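Local coordinates for protein heat-inducible transcription repressor hrcA homolog (Thermotoga maritima, PDB 1STZ) that probably binds DNA as a repressor of class I heat-shock genes, keeping the grpE-dnaK-dnaJ and groELS operons from being induced, at residues 35-39 and 74-78; 64-68 and 80-86; 127-132 and 316-321; 249-253 and 283-287; 267-273 and 288-293. One frame throughout, in Å; residues are numbered along the deposited sequence.

Contact 1. Residues 35-39 and 74-78; sequences KPVSS and SAGRI
A lone antiparallel bridge, Val-37 with Arg-77, ties the loop after helix 17-33 to the hairpin of strands 68-69 and 78-79. Two backbone bonds make it a hydrogen-bonded pair. Val-37 N meets a lone pair of Arg-77 O at 2.9 Å, nearly straight at 169°, whereas Arg-77 N reaches Val-37 O at 3.0 Å with more bend. CA-H...O contacts flank the pair: Pro-36 CA lies 3.4 Å from Arg-77 O, and Gly-76 CA turns to Val-37 O. A CB on Gly-76 would collide with Pro-36 C and Val-37 N, so the glycine lets the backbones close to 3.9 Å between Ser-38 CA and Gly-76 CA. Helices 17-33, 39-45 and 52-64 followed by this hairpin are consistent with a winged-helix DNA-binding fold, the hairpin as its wing; Ser-38 caps the second helix through Arg-41 N. The Pro-36 ring lies alongside Ile-78, with Pro-36 CG 4.0 Å from Ile-78 CD1, while Pro-36 CB rests on Ser-74 OG at 3.6 Å. The CB of Arg-77 points away from residues 35-39, and a bend at chi2 (-62°) turns the chain so that NH1 donates to Gly-76 O at 3.2 Å, from above that carbonyl plane.

Contact 2. Residues 64-68 and 80-86; sequences YLGYI and TDKGLRF
Leu-65, Gly-66 and Tyr-67 turn three successive carbonyls toward the first turn of helix 81-94, and each receives a hydrogen bond. Lys-82 NZ meets Leu-65 O at 2.8 Å, nearly along the C=O axis. Thr-80 OG1 donates to a lone pair of Gly-66 O at 2.6 Å, and Thr-80 N reaches Tyr-67 O at 3.0 Å from above the carbonyl plane. With chi1 at 64°, Thr-80 OG1 sits between its own backbone N and carbonyl carbon, where it also accepts from Gly-83 N at 3.2 Å; Thr-80 is thus the N-cap, while Gly-66 closes helix 52-64 in a Schellman motif. The aromatic contacts centre on Tyr-67. The extended Lys-82 chain passes over one face of its ring, CD making a CH-pi contact and NZ a cation-pi contact 4.4 Å from the Tyr-67 centroid, 24° off the ring normal. Gly-83 CA comes to the ring edge, and Phe-86 CB touches Tyr-67 CE2 at 4.1 Å, the two rings oblique to each other. Water 1 bridges Tyr-67 OH and, weakly, Lys-82 NZ. The ammonium of Lys-82 is therefore shared between a carbonyl oxygen and a pi face, with only a weak bond to water, and the end of one helix is fastened to the start of the next through hydroxyl, amide and ammonium donors.

Contact 3. Residues 127-132 and 316-321; sequences LARLTE and RNHRVF
Arg-316 lays one face of its guanidinium over the C-terminal turn of helix 116-131, with Thr-131 CA 3.6 Å above the plane and Leu-130 O also over a face. The contact pairs two helices of the C-terminal part of the chain, whose family belongs to the GAF clan, nearly antiparallel at 159° with segment axes 9.9 Å apart. The guanidinium is kept from turning by its edge: Arg-316 NE and NH2 both donate side-on to Asn-317 OD1, each 3.1 Å away and close to the guanidinium plane. Asn-317 ND2 is held by Thr-312 OG1. Glu-132 crosses Arg-316 at about a right angle, their planes 79° apart, in a long salt bridge of 3.8 Å from OE1 to NH1. Val-320 CG1, anti to its backbone N (chi1 171°), enters among Leu-127, Leu-130 and Thr-131. Leu-127 forks over the opposing helix, CD2 meeting Val-320 CG1 at 3.8 Å while CD1 leans obliquely on the Phe-321 ring. Leu-182 and Glu-180 of the second subunit pack against Leu-130 and Val-320. Thr-131 CB touches Asn-317 OD1, and its OG1 donates back to Leu-127 O at 2.7 Å, from the opposite face of that carbonyl to Thr-131 N.

Contact 4. Residues 249-253 and 283-287; sequences DIRNL and KLEKF
Asp-249 turns its CG anti to the carbonyl carbon (chi1 -67°), toward Lys-286, whose chain bends at chi2 (-80°) and at both later torsions. The lysine thereby curls over the carboxylate: Lys-286 CG lies 3.2 Å from Asp-249 OD1, and NZ returns to the syn side of Asp-249 OD2 in a 2.6 Å salt bridge. Both ends of the pair have further partners, Lys-286 NZ giving a bond to Thr-244 O and Asp-249 OD2 accepting from Thr-246 N. A methionine at Lys-286 would probably leave the buried Asp-249 carboxylate without its countercharge and Thr-244 O without this donor. The contact sets helix 247-256 of the C-terminal domain, of a GAF-clan family, against the type I beta turn from Leu-284 to Phe-287, which leads into strand 287-296. Two waters bridge the polar groups. Water 2 donates to Asp-249 OD1 and Lys-283 O and accepts from Lys-286 N, tying the turn to the carboxylate; water 3 donates to Asp-249 OD1 at 2.6 Å and weakly accepts from Asn-252 ND2, linking the two helix side chains. Asn-252 crosses Lys-283 at about a right angle, and its ND2 gives a weak bond to Lys-283 O at 3.4 Å. On the apolar side Leu-253 CG sits over one face of the Phe-287 ring, a CH-pi contact 4.1 Å from the centroid, while Asp-249 O comes to the ring edge, 3.5 Å from Phe-287 CE1. Leu-284 CD2 reaches Leu-253 CA at 3.6 Å.

Contact 5. Residues 267-273 and 288-293; sequences VGEGITV and AVFSGK
Val-273 and Phe-290 form the tight side of the contact. Val-273 CG2, anti to its backbone N because chi1 is 73°, lies over one face of the Phe-290 ring, 3.8 Å from the centroid and 14° off the normal. Ile-271 CG2 comes to the edge of the same ring, and Ala-288 CB meets Val-273 CG2 at 4.3 Å. Helix 314-334 backs this face, with Asn-317 against the ring and Phe-321 against Ile-271. With an alanine at Phe-290 the ring under Val-273 CG2 is gone, and a gap would probably open between the strand and helix 314-334. The backbones belong to a beta hairpin in which strand 272-275 forms one edge, within this chain, of the five-stranded antiparallel sheet of the C-terminal domain, consistent with its GAF-clan family. Thr-272 and Ser-291 make its hydrogen-bonded pair, Thr-272 N to Ser-291 O at 3.2 Å and Ser-291 N to Thr-272 O at 3.1 Å; Val-273 with Phe-290 is the adjacent non-hydrogen-bonded pair, where Val-273 CA approaches Val-289 O at 3.3 Å. The other face is wetter. Thr-272 OG1 and Ser-291 OG are bridged, rather than bonded directly, by water 5, which also accepts from Gly-268 N and donates to Gly-270 O, so one water ties the loop before the strand to Ser-291. Water 6 links Ser-291 OG to Val-289 O. At the far end Lys-293 bends at chi4 and meets Gly-268 O through water 4, its NZ 2.6 Å from that water. Val-267 CA lies 3.5 Å from Ser-291 OG, and its CG2 also approaches that oxygen.

Contacts 1 and 2 belong to the N-terminal, probably DNA-binding, part, their centres 14 Å apart and their segments alternating along the chain; they touch where Ile-78 O meets Ile-68 CB at 3.5 Å. Contacts 3, 4 and 5 lie in the C-terminal part. Contacts 3 and 5 share packing, with Phe-321 CZ 3.5 Å from Phe-290 O, and contact 5 lies inside the long loop that contact 3 closes. Contact 4 runs straight into contact 5 at Phe-287 and Ala-288. Contacts 2 and 5 touch across the two parts, where Arg-85 NH2 makes a weak hydrogen bond to Val-273 O at 2.7 Å; contact 1 stays about 14 Å from contact 5 at nearest atoms.

Contact 1. Residues 35-39 and 74-78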
# COMPACT_ATOMS: atom_id res chain seq x y z
N LYS A 35 18.72 -26.25 -2.12
CA LYS A 35 19.60 -27.39 -1.88
C LYS A 35 19.35 -28.46 -2.94
O LYS A 35 18.26 -28.52 -3.52
CB LYS A 35 19.37 -27.95 -0.48
CG LYS A 35 19.89 -27.04 0.64
CD LYS A 35 20.26 -27.82 1.91
CE LYS A 35 21.59 -28.58 1.78
NZ LYS A 35 22.17 -28.92 3.12
N PRO A 36 20.34 -29.30 -3.22
CA PRO A 36 20.15 -30.40 -4.17
C PRO A 36 18.92 -31.24 -3.79
O PRO A 36 18.72 -31.51 -2.62
CB PRO A 36 21.44 -31.20 -4.05
CG PRO A 36 22.45 -30.23 -3.53
CD PRO A 36 21.71 -29.28 -2.67
N VAL A 37 18.11 -31.61 -4.78
CA VAL A 37 16.85 -32.31 -4.56
C VAL A 37 16.96 -33.79 -4.93
O VAL A 37 17.20 -34.13 -6.09
CB VAL A 37 15.70 -31.67 -5.38
CG1 VAL A 37 14.39 -32.38 -5.10
CG2 VAL A 37 15.59 -30.17 -5.09
N SER A 38 16.76 -34.65 -3.94
CA SER A 38 16.85 -36.09 -4.15
C SER A 38 15.53 -36.70 -4.63
O SER A 38 14.50 -36.04 -4.60
CB SER A 38 17.28 -36.77 -2.85
OG SER A 38 16.25 -36.66 -1.88
N SER A 39 15.59 -37.96 -5.06
CA SER A 39 14.39 -38.71 -5.43
C SER A 39 13.39 -38.77 -4.27
O SER A 39 12.19 -38.55 -4.45
CB SER A 39 14.78 -40.14 -5.84
OG SER A 39 15.42 -40.82 -4.76
N SER A 74 26.51 -35.96 -3.91
CA SER A 74 25.18 -35.87 -3.30
C SER A 74 24.15 -36.66 -4.11
O SER A 74 24.23 -36.71 -5.33
CB SER A 74 24.77 -34.40 -3.14
OG SER A 74 23.43 -34.17 -3.50
N ALA A 75 23.21 -37.29 -3.41
CA ALA A 75 22.09 -37.98 -4.06
C ALA A 75 21.15 -36.99 -4.75
O ALA A 75 20.42 -37.36 -5.67
CB ALA A 75 21.32 -38.84 -3.04
N GLY A 76 21.18 -35.73 -4.31
CA GLY A 76 20.36 -34.68 -4.89
C GLY A 76 20.91 -34.08 -6.17
O GLY A 76 22.08 -34.23 -6.51
N ARG A 77 20.03 -33.37 -6.88
CA ARG A 77 20.36 -32.77 -8.15
C ARG A 77 19.97 -31.30 -8.16
O ARG A 77 19.16 -30.85 -7.35
CB ARG A 77 19.67 -33.53 -9.28
CG ARG A 77 20.08 -35.02 -9.38
CD ARG A 77 21.56 -35.21 -9.67
NE ARG A 77 21.98 -36.58 -9.95
CZ ARG A 77 22.39 -37.46 -9.03
NH1 ARG A 77 22.41 -37.15 -7.74
NH2 ARG A 77 22.78 -38.68 -9.41
N ILE A 78 20.54 -30.55 -9.09
CA ILE A 78 20.32 -29.10 -9.18
C ILE A 78 19.98 -28.77 -10.63
O ILE A 78 20.62 -29.30 -11.54
CB ILE A 78 21.60 -28.36 -8.74
CG1 ILE A 78 21.75 -28.42 -7.22
CG2 ILE A 78 21.59 -26.90 -9.18
CD1 ILE A 78 23.05 -27.79 -6.70

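Contact 2. Residues 64-68 and 80-86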
# COMPACT_ATOMS: atom_id res chain seq x y z
N TYR A 64 20.89 -36.89 -18.31
CA TYR A 64 21.39 -37.26 -19.63
C TYR A 64 21.01 -36.20 -20.68
O TYR A 64 21.79 -35.94 -21.60
CB TYR A 64 20.87 -38.66 -20.01
CG TYR A 64 21.33 -39.14 -21.36
CD1 TYR A 64 22.48 -39.91 -21.49
CD2 TYR A 64 20.61 -38.84 -22.51
CE1 TYR A 64 22.91 -40.36 -22.74
CE2 TYR A 64 21.02 -39.29 -23.77
CZ TYR A 64 22.17 -40.03 -23.87
OH TYR A 64 22.58 -40.47 -25.11
N LEU A 65 19.83 -35.60 -20.54
CA LEU A 65 19.35 -34.59 -21.48
C LEU A 65 19.76 -33.17 -21.10
O LEU A 65 19.45 -32.22 -21.82
CB LEU A 65 17.83 -34.67 -21.62
CG LEU A 65 17.30 -35.99 -22.18
CD1 LEU A 65 15.78 -35.95 -22.20
CD2 LEU A 65 17.86 -36.27 -23.56
N GLY A 66 20.45 -33.03 -19.97
CA GLY A 66 21.08 -31.78 -19.59
C GLY A 66 20.23 -30.81 -18.78
O GLY A 66 20.57 -29.64 -18.70
N TYR A 67 19.13 -31.30 -18.21
CA TYR A 67 18.19 -30.48 -17.44
C TYR A 67 18.64 -30.25 -16.00
O TYR A 67 18.24 -29.26 -15.38
CB TYR A 67 16.80 -31.12 -17.43
CG TYR A 67 16.08 -31.01 -18.76
CD1 TYR A 67 15.86 -32.13 -19.56
CD2 TYR A 67 15.65 -29.78 -19.22
CE1 TYR A 67 15.20 -32.01 -20.78
CE2 TYR A 67 14.99 -29.65 -20.44
CZ TYR A 67 14.77 -30.76 -21.20
OH TYR A 67 14.14 -30.60 -22.40
N ILE A 68 19.47 -31.16 -15.48
CA ILE A 68 19.95 -31.13 -14.10
C ILE A 68 21.37 -31.67 -14.00
O ILE A 68 21.82 -32.42 -14.87
CB ILE A 68 19.03 -31.95 -13.19
CG1 ILE A 68 18.99 -33.42 -13.61
CG2 ILE A 68 17.62 -31.36 -13.18
CD1 ILE A 68 18.21 -34.33 -12.64
N THR A 80 20.03 -27.15 -14.25
CA THR A 80 20.88 -26.36 -15.13
C THR A 80 20.10 -25.17 -15.64
O THR A 80 18.93 -25.02 -15.32
CB THR A 80 21.33 -27.22 -16.32
OG1 THR A 80 20.19 -27.58 -17.10
CG2 THR A 80 21.95 -28.55 -15.86
N ASP A 81 20.74 -24.32 -16.43
CA ASP A 81 20.03 -23.22 -17.08
C ASP A 81 18.92 -23.75 -17.98
O ASP A 81 17.87 -23.13 -18.11
CB ASP A 81 20.98 -22.33 -17.88
CG ASP A 81 21.91 -21.53 -17.00
OD1 ASP A 81 21.65 -21.44 -15.78
OD2 ASP A 81 22.95 -20.97 -17.42
N LYS A 82 19.15 -24.91 -18.59
CA LYS A 82 18.13 -25.54 -19.42
C LYS A 82 16.91 -25.96 -18.57
O LYS A 82 15.77 -25.76 -18.97
CB LYS A 82 18.72 -26.74 -20.16
CG LYS A 82 17.81 -27.28 -21.23
CD LYS A 82 18.36 -28.56 -21.78
CE LYS A 82 17.57 -29.05 -22.98
NZ LYS A 82 18.10 -30.38 -23.41
N GLY A 83 17.17 -26.51 -17.40
CA GLY A 83 16.10 -26.87 -16.49
C GLY A 83 15.34 -25.69 -15.94
O GLY A 83 14.13 -25.76 -15.76
N LEU A 84 16.04 -24.60 -15.68
CA LEU A 84 15.37 -23.37 -15.26
C LEU A 84 14.47 -22.82 -16.37
O LEU A 84 13.38 -22.38 -16.09
CB LEU A 84 16.37 -22.31 -14.81
CG LEU A 84 17.15 -22.71 -13.56
CD1 LEU A 84 18.30 -21.71 -13.34
CD2 LEU A 84 16.24 -22.77 -12.36
N ARG A 85 14.94 -22.87 -17.61
CA ARG A 85 14.16 -22.42 -18.77
C ARG A 85 12.93 -23.30 -18.93
O ARG A 85 11.86 -22.80 -19.16
CB ARG A 85 15.01 -22.44 -20.04
CG ARG A 85 14.28 -22.30 -21.39
CD ARG A 85 13.41 -21.07 -21.58
NE ARG A 85 14.16 -19.82 -21.53
CZ ARG A 85 13.63 -18.62 -21.69
NH1 ARG A 85 12.34 -18.46 -21.95
NH2 ARG A 85 14.41 -17.57 -21.62
N PHE A 86 13.10 -24.61 -18.78
CA PHE A 86 11.96 -25.53 -18.88
C PHE A 86 10.91 -25.15 -17.85
O PHE A 86 9.74 -25.06 -18.16
CB PHE A 86 12.41 -26.98 -18.68
CG PHE A 86 11.26 -27.95 -18.59
CD1 PHE A 86 10.73 -28.53 -19.73
CD2 PHE A 86 10.69 -28.26 -17.35
CE1 PHE A 86 9.66 -29.42 -19.64
CE2 PHE A 86 9.64 -29.16 -17.26
CZ PHE A 86 9.12 -29.73 -18.40
O HOH W 1 15.62 -32.27 -24.55

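Contact 3. Residues 127-132 and 316-321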
# COMPACT_ATOMS: atom_id res chain seq x y z
N LEU A 127 8.65 -2.72 -7.89
CA LEU A 127 9.14 -3.85 -8.64
C LEU A 127 10.33 -4.53 -7.92
O LEU A 127 10.34 -5.74 -7.77
CB LEU A 127 9.57 -3.40 -10.05
CG LEU A 127 9.46 -4.30 -11.28
CD1 LEU A 127 10.48 -3.91 -12.36
CD2 LEU A 127 9.51 -5.74 -11.04
N ALA A 128 11.31 -3.74 -7.50
CA ALA A 128 12.48 -4.24 -6.76
C ALA A 128 12.08 -4.90 -5.46
O ALA A 128 12.55 -5.99 -5.12
CB ALA A 128 13.45 -3.09 -6.46
N ARG A 129 11.20 -4.24 -4.71
CA ARG A 129 10.76 -4.77 -3.43
C ARG A 129 10.03 -6.11 -3.53
O ARG A 129 10.32 -7.02 -2.77
CB ARG A 129 9.86 -3.77 -2.74
CG ARG A 129 9.41 -4.22 -1.38
CD ARG A 129 8.97 -3.09 -0.49
NE ARG A 129 7.96 -2.25 -1.14
CZ ARG A 129 7.16 -1.40 -0.49
NH1 ARG A 129 7.22 -1.28 0.84
NH2 ARG A 129 6.29 -0.67 -1.18
N LEU A 130 9.11 -6.23 -4.47
CA LEU A 130 8.25 -7.40 -4.58
C LEU A 130 8.96 -8.62 -5.18
O LEU A 130 8.51 -9.74 -5.00
CB LEU A 130 7.03 -7.08 -5.44
CG LEU A 130 6.08 -6.00 -4.94
CD1 LEU A 130 4.84 -5.97 -5.80
CD2 LEU A 130 5.73 -6.21 -3.46
N THR A 131 10.04 -8.41 -5.92
CA THR A 131 10.79 -9.49 -6.53
C THR A 131 12.16 -9.74 -5.89
O THR A 131 12.89 -10.62 -6.35
CB THR A 131 11.03 -9.20 -8.00
OG1 THR A 131 11.83 -8.02 -8.12
CG2 THR A 131 9.73 -8.91 -8.72
N GLU A 132 12.52 -8.96 -4.89
CA GLU A 132 13.85 -8.99 -4.30
C GLU A 132 14.92 -8.92 -5.38
O GLU A 132 15.89 -9.70 -5.37
CB GLU A 132 14.04 -10.25 -3.44
CG GLU A 132 13.04 -10.38 -2.29
CD GLU A 132 12.98 -11.80 -1.73
OE1 GLU A 132 13.19 -12.77 -2.50
OE2 GLU A 132 12.70 -11.95 -0.51
N ARG A 316 6.25 -15.33 -10.00
CA ARG A 316 6.03 -14.07 -9.27
C ARG A 316 6.69 -12.92 -10.02
O ARG A 316 6.06 -11.89 -10.25
CB ARG A 316 6.54 -14.19 -7.83
CG ARG A 316 6.46 -12.91 -6.99
CD ARG A 316 7.48 -12.83 -5.85
NE ARG A 316 8.86 -12.95 -6.32
CZ ARG A 316 9.93 -13.15 -5.55
NH1 ARG A 316 9.81 -13.26 -4.24
NH2 ARG A 316 11.14 -13.26 -6.09
N ASN A 317 7.93 -13.11 -10.46
CA ASN A 317 8.69 -12.04 -11.10
C ASN A 317 8.07 -11.60 -12.43
O ASN A 317 8.05 -10.41 -12.75
CB ASN A 317 10.16 -12.44 -11.33
CG ASN A 317 10.92 -12.65 -10.05
OD1 ASN A 317 10.43 -12.39 -8.95
ND2 ASN A 317 12.14 -13.14 -10.18
N HIS A 318 7.61 -12.58 -13.21
CA HIS A 318 6.94 -12.33 -14.48
C HIS A 318 5.67 -11.53 -14.26
O HIS A 318 5.42 -10.55 -14.94
CB HIS A 318 6.58 -13.62 -15.22
CG HIS A 318 5.89 -13.37 -16.52
ND1 HIS A 318 4.53 -13.48 -16.68
CD2 HIS A 318 6.38 -12.96 -17.72
CE1 HIS A 318 4.21 -13.15 -17.92
NE2 HIS A 318 5.31 -12.84 -18.57
N ARG A 319 4.88 -11.97 -13.30
CA ARG A 319 3.61 -11.33 -13.01
C ARG A 319 3.78 -9.88 -12.58
O ARG A 319 3.06 -9.01 -13.05
CB ARG A 319 2.91 -12.11 -11.92
CG ARG A 319 1.60 -11.56 -11.42
CD ARG A 319 1.35 -11.91 -9.97
NE ARG A 319 1.65 -13.31 -9.76
CZ ARG A 319 2.20 -13.85 -8.68
NH1 ARG A 319 2.53 -13.14 -7.61
NH2 ARG A 319 2.42 -15.15 -8.68
N VAL A 320 4.70 -9.64 -11.66
CA VAL A 320 4.94 -8.32 -11.12
C VAL A 320 5.52 -7.39 -12.19
O VAL A 320 5.12 -6.24 -12.27
CB VAL A 320 5.88 -8.37 -9.90
CG1 VAL A 320 6.29 -6.99 -9.47
CG2 VAL A 320 5.21 -9.05 -8.76
N PHE A 321 6.40 -7.92 -13.04
CA PHE A 321 7.12 -7.14 -14.04
C PHE A 321 6.15 -6.71 -15.10
O PHE A 321 6.06 -5.54 -15.42
CB PHE A 321 8.23 -7.97 -14.63
CG PHE A 321 9.17 -7.22 -15.56
CD1 PHE A 321 10.31 -6.63 -15.05
CD2 PHE A 321 8.98 -7.23 -16.93
CE1 PHE A 321 11.22 -6.01 -15.89
CE2 PHE A 321 9.88 -6.60 -17.79
CZ PHE A 321 10.99 -5.98 -17.27

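Contact 4. Residues 249-253 and 283-287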
# COMPACT_ATOMS: atom_id res chain seq x y z
N ASP A 249 29.88 -11.55 -8.25
CA ASP A 249 28.71 -11.49 -9.12
C ASP A 249 28.15 -10.07 -9.14
O ASP A 249 27.84 -9.54 -10.21
CB ASP A 249 27.58 -12.42 -8.67
CG ASP A 249 27.93 -13.91 -8.78
OD1 ASP A 249 28.71 -14.31 -9.70
OD2 ASP A 249 27.45 -14.76 -7.99
N ILE A 250 28.04 -9.47 -7.96
CA ILE A 250 27.42 -8.17 -7.83
C ILE A 250 28.26 -7.04 -8.44
O ILE A 250 27.73 -6.19 -9.17
CB ILE A 250 27.06 -7.87 -6.36
CG1 ILE A 250 26.01 -8.87 -5.87
CG2 ILE A 250 26.50 -6.46 -6.23
CD1 ILE A 250 25.85 -8.92 -4.36
N ARG A 251 29.55 -7.04 -8.17
CA ARG A 251 30.48 -6.13 -8.83
C ARG A 251 30.38 -6.30 -10.34
O ARG A 251 30.33 -5.33 -11.07
CB ARG A 251 31.91 -6.38 -8.40
CG ARG A 251 32.24 -5.96 -7.00
CD ARG A 251 33.59 -6.45 -6.54
NE ARG A 251 34.00 -5.83 -5.30
CZ ARG A 251 34.95 -6.30 -4.50
NH1 ARG A 251 35.64 -7.38 -4.81
NH2 ARG A 251 35.25 -5.65 -3.39
N ASN A 252 30.32 -7.54 -10.82
CA ASN A 252 30.23 -7.80 -12.26
C ASN A 252 28.98 -7.17 -12.85
O ASN A 252 29.02 -6.59 -13.91
CB ASN A 252 30.26 -9.29 -12.60
CG ASN A 252 31.63 -9.91 -12.38
OD1 ASN A 252 32.64 -9.21 -12.39
ND2 ASN A 252 31.66 -11.23 -12.20
N LEU A 253 27.87 -7.27 -12.14
CA LEU A 253 26.62 -6.72 -12.62
C LEU A 253 26.71 -5.20 -12.73
O LEU A 253 26.35 -4.62 -13.76
CB LEU A 253 25.49 -7.09 -11.69
CG LEU A 253 24.04 -7.24 -12.18
CD1 LEU A 253 23.15 -6.39 -11.39
CD2 LEU A 253 23.83 -7.02 -13.66
N LYS A 283 30.37 -13.51 -16.90
CA LYS A 283 30.43 -12.83 -15.61
C LYS A 283 29.05 -12.66 -14.95
O LYS A 283 28.96 -12.48 -13.74
CB LYS A 283 31.11 -11.46 -15.77
CG LYS A 283 32.60 -11.58 -15.94
CD LYS A 283 33.27 -10.19 -15.95
CE LYS A 283 34.79 -10.27 -15.82
NZ LYS A 283 35.30 -11.66 -15.67
N LEU A 284 28.00 -12.73 -15.76
CA LEU A 284 26.64 -12.58 -15.30
C LEU A 284 25.84 -13.91 -15.30
O LEU A 284 24.62 -13.89 -15.17
CB LEU A 284 25.94 -11.52 -16.16
CG LEU A 284 26.65 -10.15 -16.25
CD1 LEU A 284 26.01 -9.27 -17.29
CD2 LEU A 284 26.63 -9.45 -14.90
N GLU A 285 26.54 -15.03 -15.34
CA GLU A 285 25.91 -16.37 -15.43
C GLU A 285 25.02 -16.74 -14.26
O GLU A 285 24.17 -17.61 -14.41
CB GLU A 285 26.98 -17.48 -15.53
CG GLU A 285 27.35 -17.89 -16.93
CD GLU A 285 28.11 -19.23 -16.97
OE1 GLU A 285 29.12 -19.39 -16.23
OE2 GLU A 285 27.69 -20.13 -17.75
N LYS A 286 25.22 -16.11 -13.11
CA LYS A 286 24.42 -16.36 -11.90
C LYS A 286 23.06 -15.69 -11.87
O LYS A 286 22.26 -15.97 -10.98
CB LYS A 286 25.16 -15.90 -10.65
CG LYS A 286 26.51 -16.56 -10.49
CD LYS A 286 26.39 -17.94 -9.93
CE LYS A 286 27.13 -18.00 -8.59
NZ LYS A 286 26.47 -17.18 -7.56
N PHE A 287 22.79 -14.81 -12.85
CA PHE A 287 21.59 -13.97 -12.89
C PHE A 287 20.55 -14.45 -13.89
O PHE A 287 20.86 -15.24 -14.79
CB PHE A 287 21.99 -12.54 -13.29
CG PHE A 287 22.84 -11.85 -12.27
CD1 PHE A 287 24.23 -11.87 -12.37
CD2 PHE A 287 22.27 -11.19 -11.21
CE1 PHE A 287 25.03 -11.23 -11.43
CE2 PHE A 287 23.07 -10.55 -10.24
CZ PHE A 287 24.43 -10.56 -10.37
O HOH W 2 27.60 -14.28 -12.36
O HOH W 3 30.80 -13.51 -11.11

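Contact 5. Residues 267-273 and 288-293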
# COMPACT_ATOMS: atom_id res chain seq x y z
N VAL A 267 17.17 -6.91 -24.71
CA VAL A 267 15.75 -6.68 -24.84
C VAL A 267 15.24 -7.23 -26.18
O VAL A 267 15.84 -7.00 -27.23
CB VAL A 267 15.38 -5.17 -24.55
CG1 VAL A 267 15.97 -4.23 -25.60
CG2 VAL A 267 13.86 -5.00 -24.44
N GLY A 268 14.18 -8.03 -26.12
CA GLY A 268 13.59 -8.65 -27.28
C GLY A 268 12.25 -8.01 -27.66
O GLY A 268 12.03 -6.82 -27.43
N GLU A 269 11.37 -8.82 -28.27
CA GLU A 269 10.01 -8.41 -28.64
C GLU A 269 9.05 -8.77 -27.51
O GLU A 269 8.77 -9.95 -27.28
CB GLU A 269 9.54 -9.11 -29.91
CG GLU A 269 10.52 -9.07 -31.09
CD GLU A 269 10.44 -10.33 -31.95
OE1 GLU A 269 10.47 -11.46 -31.37
OE2 GLU A 269 10.36 -10.21 -33.19
N GLY A 270 8.51 -7.76 -26.85
CA GLY A 270 7.69 -7.96 -25.67
C GLY A 270 8.52 -8.34 -24.47
O GLY A 270 9.74 -8.19 -24.45
N ILE A 271 7.87 -8.85 -23.45
CA ILE A 271 8.53 -9.21 -22.22
C ILE A 271 9.22 -10.58 -22.37
O ILE A 271 8.61 -11.53 -22.82
CB ILE A 271 7.52 -9.22 -21.06
CG1 ILE A 271 6.96 -7.80 -20.88
CG2 ILE A 271 8.16 -9.76 -19.79
CD1 ILE A 271 5.82 -7.72 -19.90
N THR A 272 10.51 -10.64 -22.03
CA THR A 272 11.27 -11.90 -22.03
C THR A 272 12.11 -12.03 -20.77
O THR A 272 12.34 -11.05 -20.03
CB THR A 272 12.24 -12.00 -23.25
OG1 THR A 272 13.15 -10.90 -23.24
CG2 THR A 272 11.51 -11.89 -24.61
N VAL A 273 12.59 -13.24 -20.53
CA VAL A 273 13.62 -13.48 -19.54
C VAL A 273 14.84 -14.12 -20.20
O VAL A 273 14.70 -14.89 -21.13
CB VAL A 273 13.09 -14.37 -18.36
CG1 VAL A 273 12.92 -15.84 -18.78
CG2 VAL A 273 14.02 -14.26 -17.18
N ALA A 288 19.32 -13.99 -13.69
CA ALA A 288 18.28 -13.91 -14.70
C ALA A 288 17.89 -12.42 -14.85
O ALA A 288 17.91 -11.66 -13.87
CB ALA A 288 17.09 -14.72 -14.27
N VAL A 289 17.57 -12.02 -16.07
CA VAL A 289 17.04 -10.67 -16.33
C VAL A 289 15.72 -10.71 -17.05
O VAL A 289 15.62 -11.31 -18.10
CB VAL A 289 17.89 -9.86 -17.33
CG1 VAL A 289 17.81 -8.36 -17.00
CG2 VAL A 289 19.26 -10.38 -17.47
N PHE A 290 14.72 -10.05 -16.50
CA PHE A 290 13.50 -9.73 -17.24
C PHE A 290 13.68 -8.38 -17.89
O PHE A 290 14.20 -7.45 -17.29
CB PHE A 290 12.28 -9.67 -16.32
CG PHE A 290 11.72 -11.02 -15.98
CD1 PHE A 290 12.23 -11.74 -14.94
CD2 PHE A 290 10.70 -11.57 -16.72
CE1 PHE A 290 11.73 -13.00 -14.63
CE2 PHE A 290 10.19 -12.83 -16.40
CZ PHE A 290 10.70 -13.53 -15.35
N SER A 291 13.28 -8.27 -19.13
CA SER A 291 13.35 -7.02 -19.82
C SER A 291 12.10 -6.80 -20.66
O SER A 291 11.39 -7.74 -21.04
CB SER A 291 14.62 -6.94 -20.66
OG SER A 291 14.59 -7.88 -21.72
N GLY A 292 11.84 -5.53 -20.94
CA GLY A 292 10.69 -5.10 -21.72
C GLY A 292 10.72 -3.59 -21.86
O GLY A 292 11.55 -2.92 -21.27
N LYS A 293 9.81 -3.04 -22.65
CA LYS A 293 9.73 -1.60 -22.83
C LYS A 293 8.40 -1.07 -22.34
O LYS A 293 7.41 -1.79 -22.35
CB LYS A 293 9.90 -1.24 -24.29
CG LYS A 293 11.17 -1.76 -24.92
CD LYS A 293 11.41 -1.10 -26.26
CE LYS A 293 12.57 -1.72 -27.01
NZ LYS A 293 12.15 -2.96 -27.69
O HOH W 4 13.54 -4.91 -28.68
O HOH W 5 12.56 -8.33 -23.47
O HOH W 6 15.60 -10.22 -21.16